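Local coordinates for 361aa long hypothetical D-aminopeptidase (Pyrococcus horikoshii, PDB 2DRH), which is not characterised in detail but probably acts as an aminopeptidase, removing residues from the amino end of peptides, at residues 109-114 with 156-161; 113-116 with 121-124; 215-220 with 342-347. All blocks are in the same frame, centred on the assembly; numbering follows the deposited sequence.

Interaction 1 (109-114 with 156-161); sequences EGLLDY and EAIKRA
The ring of Tyr114 offers one face to Ile158, whose two methyl ends spread along it. CG2 sits over the hydroxyl-bearing end, 3.7 Å from Tyr114 CZ and only 15° off the ring normal when measured from the centroid, a CH-pi contact. Ile158 CD1, on the same side of the ring plane, sits just beyond the rim by the CG-CD2 bond, 3.8 Å from Tyr114 CG, and also approaches the Tyr114 CB carbon. The ring thus rests along the isoleucine branches rather than on a single methyl. Its placement follows from chi1 of 177°, which sets CG opposite the backbone N and swings the ring across to helix 151-160. Leu111, one helical turn earlier, adds a looser contact from its CD1 to Ile158 CD1 at 4.1 Å, the two side chains crossing nearly at right angles. Ile158 also touches the loop residue Pro95 and, on strand 48-56, Ala54, so this side chain joins helices 104-118 and 151-160 above the sheet. In place of Tyr114, an alanine would probably open a gap over Ile158 CG2 and lose the CH-pi contact, with little beyond CB and Leu111 CD1 left to touch Ile158 CD1. No hydrogen bond or salt bridge crosses the contact, although Asp113 pairs with Arg151 and with Arg147 of the second subunit; between the segments themselves, cohesion is therefore dispersive and depends on shape.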
ATOM      1  N   GLU A 109     -16.989  20.133  -9.117  1.00 20.31           N
ATOM      2  CA  GLU A 109     -17.729  21.372  -8.926  1.00 21.06           C
ATOM      3  C   GLU A 109     -19.227  21.088  -8.783  1.00 22.11           C
ATOM      4  O   GLU A 109     -19.867  21.564  -7.850  1.00 20.66           O
ATOM      5  CB  GLU A 109     -17.489  22.314 -10.102  1.00 21.04           C
ATOM      6  CG  GLU A 109     -16.063  22.842 -10.202  1.00 23.98           C
ATOM      7  CD  GLU A 109     -15.775  23.956  -9.211  1.00 25.31           C
ATOM      8  OE1 GLU A 109     -16.091  23.791  -8.016  1.00 25.65           O
ATOM      9  OE2 GLU A 109     -15.219  24.996  -9.626  1.00 25.77           O
ATOM     10  N   GLY A 110     -19.774  20.307  -9.713  1.00 22.99           N
ATOM     11  CA  GLY A 110     -21.189  19.983  -9.673  1.00 23.32           C
ATOM     12  C   GLY A 110     -21.576  19.176  -8.454  1.00 24.40           C
ATOM     13  O   GLY A 110     -22.590  19.444  -7.808  1.00 26.43           O
ATOM     14  N   LEU A 111     -20.768  18.169  -8.142  1.00 24.99           N
ATOM     15  CA  LEU A 111     -21.015  17.325  -6.988  1.00 24.27           C
ATOM     16  C   LEU A 111     -21.075  18.189  -5.730  1.00 25.21           C
ATOM     17  O   LEU A 111     -21.970  18.031  -4.887  1.00 25.30           O
ATOM     18  CB  LEU A 111     -19.903  16.279  -6.865  1.00 23.42           C
ATOM     19  CG  LEU A 111     -19.974  15.320  -5.679  1.00 22.48           C
ATOM     20  CD1 LEU A 111     -21.360  14.675  -5.612  1.00 21.85           C
ATOM     21  CD2 LEU A 111     -18.893  14.263  -5.826  1.00 20.51           C
ATOM     22  N   LEU A 112     -20.119  19.101  -5.592  1.00 24.57           N
ATOM     23  CA  LEU A 112     -20.111  19.981  -4.431  1.00 25.74           C
ATOM     24  C   LEU A 112     -21.367  20.850  -4.430  1.00 26.26           C
ATOM     25  O   LEU A 112     -21.891  21.184  -3.366  1.00 27.11           O
ATOM     26  CB  LEU A 112     -18.865  20.868  -4.424  1.00 25.39           C
ATOM     27  CG  LEU A 112     -17.539  20.190  -4.070  1.00 26.65           C
ATOM     28  CD1 LEU A 112     -16.420  21.214  -4.122  1.00 26.17           C
ATOM     29  CD2 LEU A 112     -17.629  19.572  -2.680  1.00 26.68           C
ATOM     30  N   ASP A 113     -21.847  21.223  -5.615  1.00 24.61           N
ATOM     31  CA  ASP A 113     -23.054  22.038  -5.693  1.00 25.89           C
ATOM     32  C   ASP A 113     -24.178  21.300  -4.969  1.00 26.16           C
ATOM     33  O   ASP A 113     -24.891  21.876  -4.144  1.00 25.09           O
ATOM     34  CB  ASP A 113     -23.480  22.271  -7.146  1.00 24.73           C
ATOM     35  CG  ASP A 113     -22.611  23.287  -7.870  1.00 23.24           C
ATOM     36  OD1 ASP A 113     -21.911  24.077  -7.202  1.00 22.22           O
ATOM     37  OD2 ASP A 113     -22.652  23.299  -9.118  1.00 21.39           O
ATOM     38  N   TYR A 114     -24.328  20.021  -5.294  1.00 25.86           N
ATOM     39  CA  TYR A 114     -25.359  19.187  -4.693  1.00 26.78           C
ATOM     40  C   TYR A 114     -25.142  19.031  -3.190  1.00 26.88           C
ATOM     41  O   TYR A 114     -26.036  19.307  -2.392  1.00 26.52           O
ATOM     42  CB  TYR A 114     -25.370  17.804  -5.364  1.00 26.36           C
ATOM     43  CG  TYR A 114     -26.359  16.823  -4.753  1.00 27.22           C
ATOM     44  CD1 TYR A 114     -27.736  16.961  -4.962  1.00 26.20           C
ATOM     45  CD2 TYR A 114     -25.919  15.775  -3.944  1.00 26.25           C
ATOM     46  CE1 TYR A 114     -28.649  16.079  -4.376  1.00 24.76           C
ATOM     47  CE2 TYR A 114     -26.824  14.887  -3.351  1.00 26.23           C
ATOM     48  CZ  TYR A 114     -28.185  15.045  -3.574  1.00 25.94           C
ATOM     49  OH  TYR A 114     -29.071  14.167  -2.993  1.00 25.02           O
ATOM     50  N   GLU A 156     -28.116  16.975 -12.033  1.00 27.20           N
ATOM     51  CA  GLU A 156     -29.214  16.328 -12.742  1.00 27.94           C
ATOM     52  C   GLU A 156     -29.084  14.807 -12.682  1.00 26.84           C
ATOM     53  O   GLU A 156     -30.061  14.101 -12.401  1.00 25.33           O
ATOM     54  CB  GLU A 156     -29.244  16.799 -14.206  1.00 30.73           C
ATOM     55  CG  GLU A 156     -30.394  16.261 -15.053  1.00 34.16           C
ATOM     56  CD  GLU A 156     -31.775  16.539 -14.455  1.00 37.48           C
ATOM     57  OE1 GLU A 156     -32.029  17.681 -14.017  1.00 39.75           O
ATOM     58  OE2 GLU A 156     -32.617  15.614 -14.434  1.00 39.96           O
ATOM     59  N   ALA A 157     -27.880  14.303 -12.944  1.00 24.64           N
ATOM     60  CA  ALA A 157     -27.639  12.862 -12.912  1.00 23.24           C
ATOM     61  C   ALA A 157     -28.001  12.298 -11.540  1.00 23.02           C
ATOM     62  O   ALA A 157     -28.554  11.201 -11.439  1.00 22.46           O
ATOM     63  CB  ALA A 157     -26.173  12.554 -13.240  1.00 22.27           C
ATOM     64  N   ILE A 158     -27.695  13.055 -10.489  1.00 21.56           N
ATOM     65  CA  ILE A 158     -27.994  12.619  -9.131  1.00 21.31           C
ATOM     66  C   ILE A 158     -29.501  12.598  -8.867  1.00 22.42           C
ATOM     67  O   ILE A 158     -30.005  11.699  -8.206  1.00 21.43           O
ATOM     68  CB  ILE A 158     -27.313  13.537  -8.089  1.00 21.82           C
ATOM     69  CG1 ILE A 158     -25.792  13.505  -8.292  1.00 21.18           C
ATOM     70  CG2 ILE A 158     -27.684  13.092  -6.674  1.00 20.24           C
ATOM     71  CD1 ILE A 158     -25.026  14.430  -7.378  1.00 19.77           C
ATOM     72  N   LYS A 159     -30.220  13.582  -9.395  1.00 24.12           N
ATOM     73  CA  LYS A 159     -31.663  13.646  -9.186  1.00 27.23           C
ATOM     74  C   LYS A 159     -32.462  12.705 -10.093  1.00 28.19           C
ATOM     75  O   LYS A 159     -33.656  12.492  -9.878  1.00 30.05           O
ATOM     76  CB  LYS A 159     -32.141  15.094  -9.335  1.00 27.44           C
ATOM     77  CG  LYS A 159     -31.594  15.994  -8.224  1.00 29.96           C
ATOM     78  CD  LYS A 159     -31.995  17.452  -8.387  1.00 33.73           C
ATOM     79  CE  LYS A 159     -31.495  18.281  -7.212  1.00 34.23           C
ATOM     80  NZ  LYS A 159     -31.848  19.724  -7.348  1.00 38.52           N
ATOM     81  N   ARG A 160     -31.799  12.130 -11.094  1.00 28.61           N
ATOM     82  CA  ARG A 160     -32.445  11.186 -12.005  1.00 29.00           C
ATOM     83  C   ARG A 160     -32.183   9.753 -11.535  1.00 29.44           C
ATOM     84  O   ARG A 160     -32.775   8.804 -12.049  1.00 29.76           O
ATOM     85  CB  ARG A 160     -31.886  11.313 -13.424  1.00 30.20           C
ATOM     86  CG  ARG A 160     -32.279  12.546 -14.226  1.00 30.55           C
ATOM     87  CD  ARG A 160     -31.638  12.442 -15.615  1.00 33.42           C
ATOM     88  NE  ARG A 160     -32.010  13.522 -16.526  1.00 34.89           N
ATOM     89  CZ  ARG A 160     -31.545  13.642 -17.768  1.00 35.83           C
ATOM     90  NH1 ARG A 160     -30.691  12.749 -18.249  1.00 35.56           N
ATOM     91  NH2 ARG A 160     -31.926  14.658 -18.529  1.00 36.25           N
ATOM     92  N   ALA A 161     -31.286   9.596 -10.568  1.00 29.49           N
ATOM     93  CA  ALA A 161     -30.936   8.269 -10.074  1.00 30.31           C
ATOM     94  C   ALA A 161     -32.131   7.484  -9.549  1.00 32.04           C
ATOM     95  O   ALA A 161     -32.954   8.016  -8.804  1.00 31.07           O
ATOM     96  CB  ALA A 161     -29.879   8.380  -8.985  1.00 27.55           C
TER

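Interaction 2 (113-116 with 121-124); sequences DYIL and DIGV
Ile115 meets Ile122 through its short branch: CG2 comes within 3.6 Å of Ile122 CD1, the nearest approach between the two segments. With chi1 at -65°, the longer CG1 arm lies beside the backbone N and CG2 takes the position opposite that N, which turns the short methyl to the loop. The same side chain also touches Thr94 and Val129, while the backbone O of Ile115 accepts a hydrogen bond from Asn119 ND2 just past the end of the helix. Next in sequence, Leu116 reaches over with one methyl, CD2, which stands 3.8 Å from Ile122 CG2 and slightly farther from the CB of that residue. The two side chains lie roughly perpendicular, and Ile122 is thereby touched on both of its branches.

The loop residue is presented by a type II beta turn spanning Asp121 to Val124. Its closing bond runs from Val124 N to Asp121 O at 3.2 Å; Ile122 has psi 128° and Gly123 has phi 84°, where a side chain would collide with the carbonyl O of Ile122. The turn brings the loop back over the C-terminal end of helix 104-118, against its last turn, ahead of strand 132-136.

Beyond the apolar meeting, Leu116 packs on Leu102 of the second subunit. The guanidinium of Arg145, also of the second subunit, spans the two segments: its NH2 bonds to Leu116 O and its NH1 to Ile122 O.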
ATOM      1  N   ASP A 113     -21.847  21.223  -5.615  1.00 24.61           N
ATOM      2  CA  ASP A 113     -23.054  22.038  -5.693  1.00 25.89           C
ATOM      3  C   ASP A 113     -24.178  21.300  -4.969  1.00 26.16           C
ATOM      4  O   ASP A 113     -24.891  21.876  -4.144  1.00 25.09           O
ATOM      5  CB  ASP A 113     -23.480  22.271  -7.146  1.00 24.73           C
ATOM      6  CG  ASP A 113     -22.611  23.287  -7.870  1.00 23.24           C
ATOM      7  OD1 ASP A 113     -21.911  24.077  -7.202  1.00 22.22           O
ATOM      8  OD2 ASP A 113     -22.652  23.299  -9.118  1.00 21.39           O
ATOM      9  N   TYR A 114     -24.328  20.021  -5.294  1.00 25.86           N
ATOM     10  CA  TYR A 114     -25.359  19.187  -4.693  1.00 26.78           C
ATOM     11  C   TYR A 114     -25.142  19.031  -3.190  1.00 26.88           C
ATOM     12  O   TYR A 114     -26.036  19.307  -2.392  1.00 26.52           O
ATOM     13  CB  TYR A 114     -25.370  17.804  -5.364  1.00 26.36           C
ATOM     14  CG  TYR A 114     -26.359  16.823  -4.753  1.00 27.22           C
ATOM     15  CD1 TYR A 114     -27.736  16.961  -4.962  1.00 26.20           C
ATOM     16  CD2 TYR A 114     -25.919  15.775  -3.944  1.00 26.25           C
ATOM     17  CE1 TYR A 114     -28.649  16.079  -4.376  1.00 24.76           C
ATOM     18  CE2 TYR A 114     -26.824  14.887  -3.351  1.00 26.23           C
ATOM     19  CZ  TYR A 114     -28.185  15.045  -3.574  1.00 25.94           C
ATOM     20  OH  TYR A 114     -29.071  14.167  -2.993  1.00 25.02           O
ATOM     21  N   ILE A 115     -23.944  18.592  -2.817  1.00 26.98           N
ATOM     22  CA  ILE A 115     -23.585  18.363  -1.422  1.00 26.34           C
ATOM     23  C   ILE A 115     -23.741  19.558  -0.488  1.00 27.25           C
ATOM     24  O   ILE A 115     -24.285  19.417   0.614  1.00 26.12           O
ATOM     25  CB  ILE A 115     -22.132  17.833  -1.312  1.00 28.03           C
ATOM     26  CG1 ILE A 115     -22.041  16.452  -1.973  1.00 29.03           C
ATOM     27  CG2 ILE A 115     -21.702  17.750   0.153  1.00 25.89           C
ATOM     28  CD1 ILE A 115     -20.621  15.948  -2.159  1.00 32.41           C
ATOM     29  N   LEU A 116     -23.263  20.725  -0.908  1.00 26.93           N
ATOM     30  CA  LEU A 116     -23.369  21.906  -0.056  1.00 29.10           C
ATOM     31  C   LEU A 116     -24.826  22.331   0.101  1.00 30.51           C
ATOM     32  O   LEU A 116     -25.205  22.908   1.118  1.00 29.86           O
ATOM     33  CB  LEU A 116     -22.532  23.060  -0.618  1.00 27.22           C
ATOM     34  CG  LEU A 116     -21.025  22.781  -0.707  1.00 27.09           C
ATOM     35  CD1 LEU A 116     -20.313  23.982  -1.299  1.00 26.36           C
ATOM     36  CD2 LEU A 116     -20.477  22.465   0.671  1.00 26.56           C
ATOM     37  N   ASP A 121     -23.954  22.825   7.039  1.00 28.49           N
ATOM     38  CA  ASP A 121     -23.001  22.857   8.138  1.00 28.92           C
ATOM     39  C   ASP A 121     -21.568  22.621   7.658  1.00 27.33           C
ATOM     40  O   ASP A 121     -20.610  22.910   8.370  1.00 26.47           O
ATOM     41  CB  ASP A 121     -23.398  21.835   9.212  1.00 28.41           C
ATOM     42  CG  ASP A 121     -23.647  20.453   8.648  1.00 29.21           C
ATOM     43  OD1 ASP A 121     -24.169  20.348   7.521  1.00 30.75           O
ATOM     44  OD2 ASP A 121     -23.337  19.461   9.340  1.00 30.63           O
ATOM     45  N   ILE A 122     -21.425  22.108   6.444  1.00 28.09           N
ATOM     46  CA  ILE A 122     -20.103  21.855   5.877  1.00 27.88           C
ATOM     47  C   ILE A 122     -19.376  23.184   5.663  1.00 26.93           C
ATOM     48  O   ILE A 122     -19.926  24.104   5.068  1.00 28.01           O
ATOM     49  CB  ILE A 122     -20.219  21.102   4.529  1.00 26.37           C
ATOM     50  CG1 ILE A 122     -20.760  19.690   4.775  1.00 25.88           C
ATOM     51  CG2 ILE A 122     -18.867  21.055   3.824  1.00 25.93           C
ATOM     52  CD1 ILE A 122     -20.897  18.840   3.514  1.00 22.24           C
ATOM     53  N   GLY A 123     -18.152  23.287   6.170  1.00 27.94           N
ATOM     54  CA  GLY A 123     -17.380  24.510   6.007  1.00 27.39           C
ATOM     55  C   GLY A 123     -17.678  25.589   7.038  1.00 28.44           C
ATOM     56  O   GLY A 123     -17.092  26.675   6.995  1.00 27.62           O
ATOM     57  N   VAL A 124     -18.582  25.296   7.971  1.00 26.49           N
ATOM     58  CA  VAL A 124     -18.953  26.260   9.003  1.00 26.34           C
ATOM     59  C   VAL A 124     -18.854  25.669  10.417  1.00 27.06           C
ATOM     60  O   VAL A 124     -18.026  26.099  11.217  1.00 27.73           O
ATOM     61  CB  VAL A 124     -20.398  26.780   8.782  1.00 24.59           C
ATOM     62  CG1 VAL A 124     -20.673  27.978   9.677  1.00 23.59           C
ATOM     63  CG2 VAL A 124     -20.600  27.145   7.333  1.00 24.40           C
TER

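Interaction 3 (215-220 with 342-347); sequences LTIAGV and YALPKE
Leu344 spreads its two methyls across the neighbouring side chains of Leu215 and Ile217, joining the loop that carries a type I' beta turn to the approach of the C-terminal helix 346-355. The contact is wholly apolar, and each branch of the Leu344 fork has its own partner. CD1 lies 3.9 Å from Leu215 CD2, with the two side chains passing at a slant. CD2 faces Ile217 CD1 instead, and here the two side chains meet tip to tip. Leu344 can serve both because its chi1 of -176° puts CG opposite the backbone N, extending the fork toward the loop. Leu215 and Ile217 alternate with Thr216, so in this extended run both point their CB atoms to Leu344, whereas Thr216 between them makes no contact with 342-347, and its OG1 bonds to Asp214 O.

Helix 309-328 adds to the apolar cluster: Leu215 and Leu344 both touch Leu327, and Ile217 touches Ile324. Ile217 also touches Leu349, on the first turns of the C-terminal helix. Pro345, which occupies the N-cap position of that helix, follows Leu344 directly, so the contact lies at the point where the chain turns into its last helix.

No hydrogen bond crosses between the segments; within the loop, the turn is closed by a reciprocal backbone pair. Ala218 and Gly219 occupy the two central positions of the turn, with positive phi values of 56° and 87°, as a type I' turn requires. The residues that flank them form the pair: Val220 N donates to Ile217 O at 3.0 Å, and Ile217 N returns the bond to Val220 O at 2.9 Å.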
ATOM      1  N   LEU A 215     -11.065  -9.892 -26.448  1.00 24.59           N
ATOM      2  CA  LEU A 215     -12.433 -10.224 -26.054  1.00 24.29           C
ATOM      3  C   LEU A 215     -12.706 -11.709 -25.822  1.00 25.54           C
ATOM      4  O   LEU A 215     -12.606 -12.542 -26.729  1.00 25.06           O
ATOM      5  CB  LEU A 215     -13.424  -9.653 -27.079  1.00 22.40           C
ATOM      6  CG  LEU A 215     -14.924  -9.812 -26.772  1.00 25.20           C
ATOM      7  CD1 LEU A 215     -15.256  -9.261 -25.388  1.00 21.48           C
ATOM      8  CD2 LEU A 215     -15.730  -9.094 -27.839  1.00 21.16           C
ATOM      9  N   THR A 216     -13.063 -12.025 -24.581  1.00 25.21           N
ATOM     10  CA  THR A 216     -13.363 -13.389 -24.179  1.00 24.46           C
ATOM     11  C   THR A 216     -14.745 -13.404 -23.534  1.00 24.15           C
ATOM     12  O   THR A 216     -14.968 -12.734 -22.526  1.00 21.20           O
ATOM     13  CB  THR A 216     -12.331 -13.878 -23.158  1.00 24.50           C
ATOM     14  OG1 THR A 216     -11.015 -13.617 -23.666  1.00 23.54           O
ATOM     15  CG2 THR A 216     -12.495 -15.374 -22.903  1.00 24.52           C
ATOM     16  N   ILE A 217     -15.674 -14.157 -24.120  1.00 23.08           N
ATOM     17  CA  ILE A 217     -17.031 -14.220 -23.578  1.00 23.36           C
ATOM     18  C   ILE A 217     -17.383 -15.626 -23.134  1.00 22.93           C
ATOM     19  O   ILE A 217     -17.565 -16.519 -23.955  1.00 24.46           O
ATOM     20  CB  ILE A 217     -18.081 -13.738 -24.609  1.00 21.59           C
ATOM     21  CG1 ILE A 217     -17.798 -12.284 -25.000  1.00 19.70           C
ATOM     22  CG2 ILE A 217     -19.484 -13.849 -24.016  1.00 20.34           C
ATOM     23  CD1 ILE A 217     -18.810 -11.688 -25.963  1.00 18.55           C
ATOM     24  N   ALA A 218     -17.473 -15.811 -21.823  1.00 24.07           N
ATOM     25  CA  ALA A 218     -17.790 -17.111 -21.255  1.00 25.39           C
ATOM     26  C   ALA A 218     -16.779 -18.132 -21.755  1.00 25.82           C
ATOM     27  O   ALA A 218     -17.134 -19.259 -22.088  1.00 27.24           O
ATOM     28  CB  ALA A 218     -19.213 -17.533 -21.641  1.00 24.78           C
ATOM     29  N   GLY A 219     -15.517 -17.714 -21.821  1.00 27.25           N
ATOM     30  CA  GLY A 219     -14.450 -18.600 -22.259  1.00 27.34           C
ATOM     31  C   GLY A 219     -14.184 -18.671 -23.753  1.00 27.94           C
ATOM     32  O   GLY A 219     -13.134 -19.160 -24.179  1.00 26.63           O
ATOM     33  N   VAL A 220     -15.125 -18.183 -24.552  1.00 28.46           N
ATOM     34  CA  VAL A 220     -14.990 -18.213 -26.006  1.00 28.39           C
ATOM     35  C   VAL A 220     -14.253 -16.980 -26.533  1.00 27.40           C
ATOM     36  O   VAL A 220     -14.631 -15.849 -26.230  1.00 26.71           O
ATOM     37  CB  VAL A 220     -16.384 -18.290 -26.677  1.00 29.56           C
ATOM     38  CG1 VAL A 220     -16.234 -18.392 -28.191  1.00 31.30           C
ATOM     39  CG2 VAL A 220     -17.158 -19.491 -26.129  1.00 28.66           C
ATOM     40  N   TYR A 342     -18.719   0.089 -33.651  1.00 25.69           N
ATOM     41  CA  TYR A 342     -19.953  -0.646 -33.865  1.00 25.18           C
ATOM     42  C   TYR A 342     -20.290  -1.532 -32.688  1.00 24.32           C
ATOM     43  O   TYR A 342     -19.408  -2.092 -32.050  1.00 22.82           O
ATOM     44  CB  TYR A 342     -19.855  -1.506 -35.124  1.00 25.73           C
ATOM     45  CG  TYR A 342     -19.669  -0.712 -36.390  1.00 27.58           C
ATOM     46  CD1 TYR A 342     -18.405  -0.262 -36.777  1.00 27.58           C
ATOM     47  CD2 TYR A 342     -20.760  -0.399 -37.199  1.00 28.79           C
ATOM     48  CE1 TYR A 342     -18.237   0.481 -37.944  1.00 30.08           C
ATOM     49  CE2 TYR A 342     -20.604   0.344 -38.365  1.00 30.17           C
ATOM     50  CZ  TYR A 342     -19.343   0.780 -38.731  1.00 29.83           C
ATOM     51  OH  TYR A 342     -19.193   1.517 -39.884  1.00 32.89           O
ATOM     52  N   ALA A 343     -21.583  -1.660 -32.414  1.00 26.03           N
ATOM     53  CA  ALA A 343     -22.046  -2.489 -31.316  1.00 26.00           C
ATOM     54  C   ALA A 343     -21.747  -3.940 -31.634  1.00 27.07           C
ATOM     55  O   ALA A 343     -21.849  -4.366 -32.785  1.00 27.12           O
ATOM     56  CB  ALA A 343     -23.534  -2.304 -31.117  1.00 27.01           C
ATOM     57  N   LEU A 344     -21.368  -4.698 -30.614  1.00 27.58           N
ATOM     58  CA  LEU A 344     -21.072  -6.116 -30.781  1.00 27.04           C
ATOM     59  C   LEU A 344     -22.267  -6.807 -31.445  1.00 26.42           C
ATOM     60  O   LEU A 344     -23.374  -6.788 -30.910  1.00 29.24           O
ATOM     61  CB  LEU A 344     -20.812  -6.740 -29.410  1.00 27.03           C
ATOM     62  CG  LEU A 344     -20.390  -8.205 -29.327  1.00 25.58           C
ATOM     63  CD1 LEU A 344     -18.979  -8.376 -29.884  1.00 24.20           C
ATOM     64  CD2 LEU A 344     -20.448  -8.645 -27.869  1.00 25.89           C
ATOM     65  N   PRO A 345     -22.062  -7.420 -32.623  1.00 26.43           N
ATOM     66  CA  PRO A 345     -23.145  -8.113 -33.337  1.00 24.88           C
ATOM     67  C   PRO A 345     -23.691  -9.317 -32.562  1.00 24.53           C
ATOM     68  O   PRO A 345     -23.085 -10.388 -32.550  1.00 21.32           O
ATOM     69  CB  PRO A 345     -22.484  -8.510 -34.655  1.00 24.22           C
ATOM     70  CG  PRO A 345     -21.045  -8.689 -34.268  1.00 24.67           C
ATOM     71  CD  PRO A 345     -20.809  -7.483 -33.396  1.00 26.45           C
ATOM     72  N   LYS A 346     -24.855  -9.135 -31.942  1.00 25.67           N
ATOM     73  CA  LYS A 346     -25.482 -10.172 -31.123  1.00 27.34           C
ATOM     74  C   LYS A 346     -25.872 -11.484 -31.807  1.00 29.02           C
ATOM     75  O   LYS A 346     -25.741 -12.552 -31.207  1.00 28.96           O
ATOM     76  CB  LYS A 346     -26.683  -9.568 -30.384  1.00 27.92           C
ATOM     77  CG  LYS A 346     -26.264  -8.527 -29.344  1.00 29.04           C
ATOM     78  CD  LYS A 346     -27.449  -7.842 -28.661  1.00 31.32           C
ATOM     79  CE  LYS A 346     -28.146  -6.855 -29.587  1.00 33.90           C
ATOM     80  NZ  LYS A 346     -27.237  -5.766 -30.061  1.00 34.22           N
ATOM     81  N   GLU A 347     -26.350 -11.421 -33.048  1.00 31.00           N
ATOM     82  CA  GLU A 347     -26.719 -12.641 -33.768  1.00 32.03           C
ATOM     83  C   GLU A 347     -25.446 -13.382 -34.160  1.00 31.55           C
ATOM     84  O   GLU A 347     -25.417 -14.606 -34.223  1.00 30.41           O
ATOM     85  CB  GLU A 347     -27.533 -12.314 -35.020  1.00 33.01           C
ATOM     86  CG  GLU A 347     -28.934 -11.813 -34.734  1.00 38.62           C
ATOM     87  CD  GLU A 347     -29.734 -12.774 -33.871  1.00 41.20           C
ATOM     88  OE1 GLU A 347     -29.726 -13.990 -34.161  1.00 43.18           O
ATOM     89  OE2 GLU A 347     -30.378 -12.311 -32.905  1.00 43.93           O
TER

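In the fold
Interactions 1 and 2 both draw on helix 104-118, share Asp113 and Tyr114 and have centres about 13 Å apart. The first joins the helix to its neighbour, helix 151-160; the second folds the loop after it back on its end. Both border the second subunit, so this helix takes part in intrachain packing and in the assembly. Interaction 3 follows later along the chain and on the opposite side of its centre, about 34 Å from interaction 1 and 45 Å from interaction 2, centre to centre. It joins the loop before helix 222-225 to the residue leading into helix 346-355, with helix 309-328 packing alongside, so the contacts belong to two well-separated parts of the chain, both joined by apolar side chains.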